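PDB 6W1G: 2-oxoadipate dioxygenase/decarboxylase from Pseudomonas putida, which uses iron(II) and O2 to decarboxylate and hydroxylate 2-oxoadipate, giving D-2-hydroxyglutarate in a D-lysine catabolic pathway. Local coordinates for residues A85-Y99 with P107-Q119. Numbering follows the deposited sequence.
Sequences ARLFAVMGMQPVGYY and PVHSTAFRAVHEQ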
# COMPACT_ATOMS: atom_id res chain seq x y z
N ALA A 85 -1.41 14.60 -6.59
CA ALA A 85 -2.08 14.72 -5.31
C ALA A 85 -3.48 15.27 -5.48
O ALA A 85 -4.42 14.83 -4.81
CB ALA A 85 -1.26 15.61 -4.39
N ARG A 86 -3.64 16.27 -6.36
CA ARG A 86 -4.97 16.83 -6.61
C ARG A 86 -5.90 15.80 -7.26
O ARG A 86 -7.08 15.74 -6.96
CB ARG A 86 -4.88 18.08 -7.49
CG ARG A 86 -4.15 19.21 -6.82
CD ARG A 86 -3.90 20.34 -7.82
NE ARG A 86 -5.15 20.90 -8.33
CZ ARG A 86 -5.39 21.19 -9.59
NH1 ARG A 86 -4.48 20.97 -10.54
NH2 ARG A 86 -6.59 21.68 -9.92
N LEU A 87 -5.37 15.01 -8.20
CA LEU A 87 -6.12 13.94 -8.82
C LEU A 87 -6.62 12.95 -7.78
O LEU A 87 -7.81 12.58 -7.76
CB LEU A 87 -5.22 13.25 -9.86
CG LEU A 87 -5.84 12.20 -10.76
CD1 LEU A 87 -5.09 12.11 -12.10
CD2 LEU A 87 -5.88 10.85 -10.08
N PHE A 88 -5.72 12.50 -6.91
CA PHE A 88 -6.11 11.53 -5.90
C PHE A 88 -7.04 12.12 -4.84
O PHE A 88 -7.86 11.38 -4.29
CB PHE A 88 -4.85 10.91 -5.28
CG PHE A 88 -4.09 9.99 -6.17
CD1 PHE A 88 -4.72 9.06 -6.94
CD2 PHE A 88 -2.70 10.03 -6.20
CE1 PHE A 88 -4.00 8.19 -7.74
CE2 PHE A 88 -2.01 9.19 -6.99
CZ PHE A 88 -2.65 8.29 -7.76
N ALA A 89 -6.97 13.41 -4.60
CA ALA A 89 -7.88 14.03 -3.65
C ALA A 89 -9.33 13.96 -4.12
O ALA A 89 -10.23 13.88 -3.29
CB ALA A 89 -7.45 15.48 -3.38
N VAL A 90 -9.57 13.94 -5.43
CA VAL A 90 -10.94 13.75 -5.95
C VAL A 90 -11.52 12.47 -5.42
O VAL A 90 -12.73 12.34 -5.21
CB VAL A 90 -10.92 13.75 -7.50
CG1 VAL A 90 -12.30 13.40 -8.04
CG2 VAL A 90 -10.47 15.11 -7.99
N MET A 91 -10.67 11.46 -5.21
CA MET A 91 -11.05 10.14 -4.74
C MET A 91 -10.81 9.95 -3.25
O MET A 91 -10.71 8.80 -2.79
CB MET A 91 -10.30 9.09 -5.54
CG MET A 91 -10.64 9.19 -7.00
SD MET A 91 -9.93 7.93 -8.03
CE MET A 91 -8.35 8.37 -7.99
N GLY A 92 -10.69 11.04 -2.49
CA GLY A 92 -10.58 10.90 -1.07
C GLY A 92 -9.26 10.33 -0.60
O GLY A 92 -9.19 9.80 0.52
N MET A 93 -8.21 10.42 -1.42
CA MET A 93 -6.92 9.83 -1.09
C MET A 93 -5.97 10.94 -0.74
O MET A 93 -5.81 11.87 -1.54
CB MET A 93 -6.41 9.04 -2.30
CG MET A 93 -7.31 7.86 -2.61
SD MET A 93 -7.08 7.15 -4.28
CE MET A 93 -5.54 6.34 -3.98
N GLN A 94 -5.35 10.89 0.37
CA GLN A 94 -4.41 11.86 0.91
C GLN A 94 -3.03 11.25 1.00
O GLN A 94 -2.90 10.05 1.18
CB GLN A 94 -4.84 12.34 2.29
CG GLN A 94 -6.21 12.91 2.28
CD GLN A 94 -6.65 13.28 3.68
OE1 GLN A 94 -5.92 13.98 4.41
NE2 GLN A 94 -7.83 12.81 4.09
N PRO A 95 -1.96 12.07 0.96
CA PRO A 95 -0.60 11.51 1.07
C PRO A 95 -0.27 11.13 2.51
O PRO A 95 -0.37 11.98 3.41
CB PRO A 95 0.29 12.66 0.59
CG PRO A 95 -0.55 13.89 0.89
CD PRO A 95 -1.97 13.53 0.69
N VAL A 96 0.10 9.88 2.71
CA VAL A 96 0.40 9.36 4.04
C VAL A 96 1.79 8.75 4.00
O VAL A 96 2.09 7.91 3.15
CB VAL A 96 -0.63 8.30 4.48
CG1 VAL A 96 -0.27 7.80 5.86
CG2 VAL A 96 -2.03 8.88 4.43
N GLY A 97 2.64 9.14 4.96
CA GLY A 97 3.95 8.57 5.10
C GLY A 97 4.98 9.12 4.15
O GLY A 97 4.68 9.82 3.18
N TYR A 98 6.24 8.80 4.43
CA TYR A 98 7.35 9.25 3.61
C TYR A 98 8.42 8.17 3.64
O TYR A 98 8.81 7.66 4.69
CB TYR A 98 7.92 10.57 4.16
CG TYR A 98 9.16 10.99 3.41
CD1 TYR A 98 9.11 11.35 2.07
CD2 TYR A 98 10.40 10.99 4.03
CE1 TYR A 98 10.22 11.70 1.36
CE2 TYR A 98 11.53 11.35 3.32
CZ TYR A 98 11.45 11.72 2.00
OH TYR A 98 12.62 12.07 1.35
N TYR A 99 8.86 7.78 2.44
CA TYR A 99 9.78 6.65 2.24
C TYR A 99 10.92 7.16 1.38
O TYR A 99 10.71 7.48 0.21
CB TYR A 99 9.09 5.50 1.53
CG TYR A 99 7.81 5.03 2.20
CD1 TYR A 99 6.61 5.70 1.98
CD2 TYR A 99 7.79 3.94 3.05
CE1 TYR A 99 5.44 5.30 2.60
CE2 TYR A 99 6.64 3.54 3.67
CZ TYR A 99 5.48 4.20 3.44
OH TYR A 99 4.33 3.78 4.09
N PRO A 107 17.30 6.33 -6.65
CA PRO A 107 17.09 7.79 -6.69
C PRO A 107 15.61 8.20 -6.69
O PRO A 107 15.15 8.94 -7.57
CB PRO A 107 17.81 8.18 -7.99
CG PRO A 107 17.59 7.01 -8.88
CD PRO A 107 17.74 5.81 -7.96
N VAL A 108 14.87 7.75 -5.67
CA VAL A 108 13.48 8.12 -5.50
C VAL A 108 13.17 8.39 -4.03
O VAL A 108 13.85 7.89 -3.12
CB VAL A 108 12.46 7.06 -6.02
CG1 VAL A 108 12.58 6.79 -7.53
CG2 VAL A 108 12.57 5.76 -5.23
N HIS A 109 12.10 9.15 -3.80
CA HIS A 109 11.43 9.20 -2.50
C HIS A 109 9.93 9.25 -2.75
O HIS A 109 9.50 9.66 -3.84
CB HIS A 109 11.96 10.31 -1.57
CG HIS A 109 12.03 11.67 -2.13
ND1 HIS A 109 12.39 12.72 -1.32
CD2 HIS A 109 11.84 12.19 -3.37
CE1 HIS A 109 12.46 13.83 -2.04
NE2 HIS A 109 12.13 13.53 -3.29
N SER A 110 9.15 8.81 -1.76
CA SER A 110 7.79 8.40 -2.04
C SER A 110 6.85 8.66 -0.87
O SER A 110 7.25 8.82 0.29
CB SER A 110 7.75 6.89 -2.32
OG SER A 110 8.79 6.53 -3.19
N THR A 111 5.56 8.65 -1.22
CA THR A 111 4.46 8.64 -0.25
C THR A 111 3.42 7.67 -0.76
O THR A 111 3.52 7.19 -1.88
CB THR A 111 3.86 10.04 -0.07
OG1 THR A 111 2.96 10.06 1.04
CG2 THR A 111 3.12 10.52 -1.27
N ALA A 112 2.40 7.38 0.04
CA ALA A 112 1.27 6.61 -0.46
C ALA A 112 -0.00 7.43 -0.31
O ALA A 112 -0.30 7.95 0.76
CB ALA A 112 1.10 5.29 0.25
N PHE A 113 -0.77 7.51 -1.38
CA PHE A 113 -2.07 8.17 -1.34
C PHE A 113 -3.12 7.14 -0.95
O PHE A 113 -3.21 6.07 -1.58
CB PHE A 113 -2.39 8.82 -2.69
CG PHE A 113 -1.47 9.95 -3.02
CD1 PHE A 113 -0.32 9.75 -3.78
CD2 PHE A 113 -1.76 11.24 -2.60
CE1 PHE A 113 0.51 10.83 -4.09
CE2 PHE A 113 -0.94 12.28 -2.92
CZ PHE A 113 0.20 12.07 -3.67
N ARG A 114 -3.92 7.45 0.07
CA ARG A 114 -4.93 6.54 0.57
C ARG A 114 -5.96 7.32 1.36
O ARG A 114 -5.71 8.45 1.80
CB ARG A 114 -4.34 5.40 1.43
CG ARG A 114 -3.63 5.87 2.69
CD ARG A 114 -3.30 4.67 3.54
NE ARG A 114 -2.69 4.93 4.83
CZ ARG A 114 -3.36 5.06 5.98
NH1 ARG A 114 -4.67 5.15 6.01
NH2 ARG A 114 -2.69 5.05 7.12
N ALA A 115 -7.12 6.71 1.59
CA ALA A 115 -8.07 7.22 2.57
C ALA A 115 -7.51 6.96 3.96
O ALA A 115 -6.61 6.16 4.17
CB ALA A 115 -9.40 6.55 2.37
N VAL A 116 -8.06 7.67 4.93
CA VAL A 116 -7.47 7.71 6.26
C VAL A 116 -8.37 7.19 7.38
O VAL A 116 -7.86 6.84 8.46
CB VAL A 116 -6.91 9.10 6.60
CG1 VAL A 116 -5.85 9.52 5.55
CG2 VAL A 116 -8.03 10.10 6.78
N HIS A 117 -9.66 7.11 7.19
CA HIS A 117 -10.62 6.79 8.23
C HIS A 117 -11.11 5.37 7.94
O HIS A 117 -11.36 5.05 6.77
CB HIS A 117 -11.74 7.78 8.17
CG HIS A 117 -12.77 7.66 9.22
ND1 HIS A 117 -13.69 6.64 9.26
CD2 HIS A 117 -13.11 8.51 10.22
CE1 HIS A 117 -14.55 6.86 10.24
NE2 HIS A 117 -14.22 8.00 10.83
N GLU A 118 -11.29 4.57 8.99
CA GLU A 118 -11.72 3.19 8.81
C GLU A 118 -12.99 3.03 8.02
O GLU A 118 -13.13 2.03 7.30
CB GLU A 118 -11.87 2.50 10.17
CG GLU A 118 -12.84 3.16 11.15
CD GLU A 118 -12.26 4.35 11.93
OE1 GLU A 118 -11.11 4.72 11.76
OE2 GLU A 118 -13.02 4.95 12.73
N GLN A 119 -13.95 3.95 8.12
CA GLN A 119 -15.17 3.77 7.35
C GLN A 119 -14.92 4.02 5.86
O GLN A 119 -15.48 3.34 5.01
CB GLN A 119 -16.28 4.69 7.84
CG GLN A 119 -17.60 4.54 7.04
CD GLN A 119 -18.07 3.09 6.83
OE1 GLN A 119 -18.01 2.26 7.74
NE2 GLN A 119 -18.57 2.78 5.61
O HOH W 1 10.76 5.41 -1.87
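An antiparallel beta hairpin at one edge of the mixed five-stranded sheet pairs V96 with A112 and Q94 with R114, each a hydrogen-bonded pair; strand 94-100 is outermost. The protein family belongs to the glyoxalase clan, and strand 69-75 of this sheet carries the metal ligand H70. Between V96 and Y99 the register slips by one residue, a beta bulge with G97 at positive phi. There T111 OG1, set anti to its own N (chi1 -170°), gives its proton to G97 O at 2.8 Å. Beyond the bulge the ladder resumes with Y99 and S110, and a water bridges Y99 O to S110 OG, which also bonds to S131. Y99 borders the substrate site: its OH accepts a hydrogen bond from F399 N, and its side chain is about 4 Å from that of V402, which binds 2-oxoadipate.

On the face bearing P95 and F113, helix 78-90 packs over the hairpin and ends in a Schellman motif, with G92 as C-prime residue and M93 N bonded to F88 O. F88 CD2 sits over one face of the F113 ring, 3.4 Å from F113 CD1, with the ring planes inclined at 41°, while A85 CB and P95 CB both meet F113 CE2.

On the other side of the sheet, V96 CG2 lies above one face of the R114 guanidinium, toward its rim, while CG1 runs beside NE and NH2. Polar bonds hold the guanidinium too: NH1 donates to A115 O, and NE forms a salt bridge with D398. Near the turn end of the hairpin, Y98 reaches across with CG anti to N (chi1 174°), and its ring meets that of H109 rim to rim, the OH hydrogen-bonded to H109 ND1 at 2.8 Å in the imidazole plane.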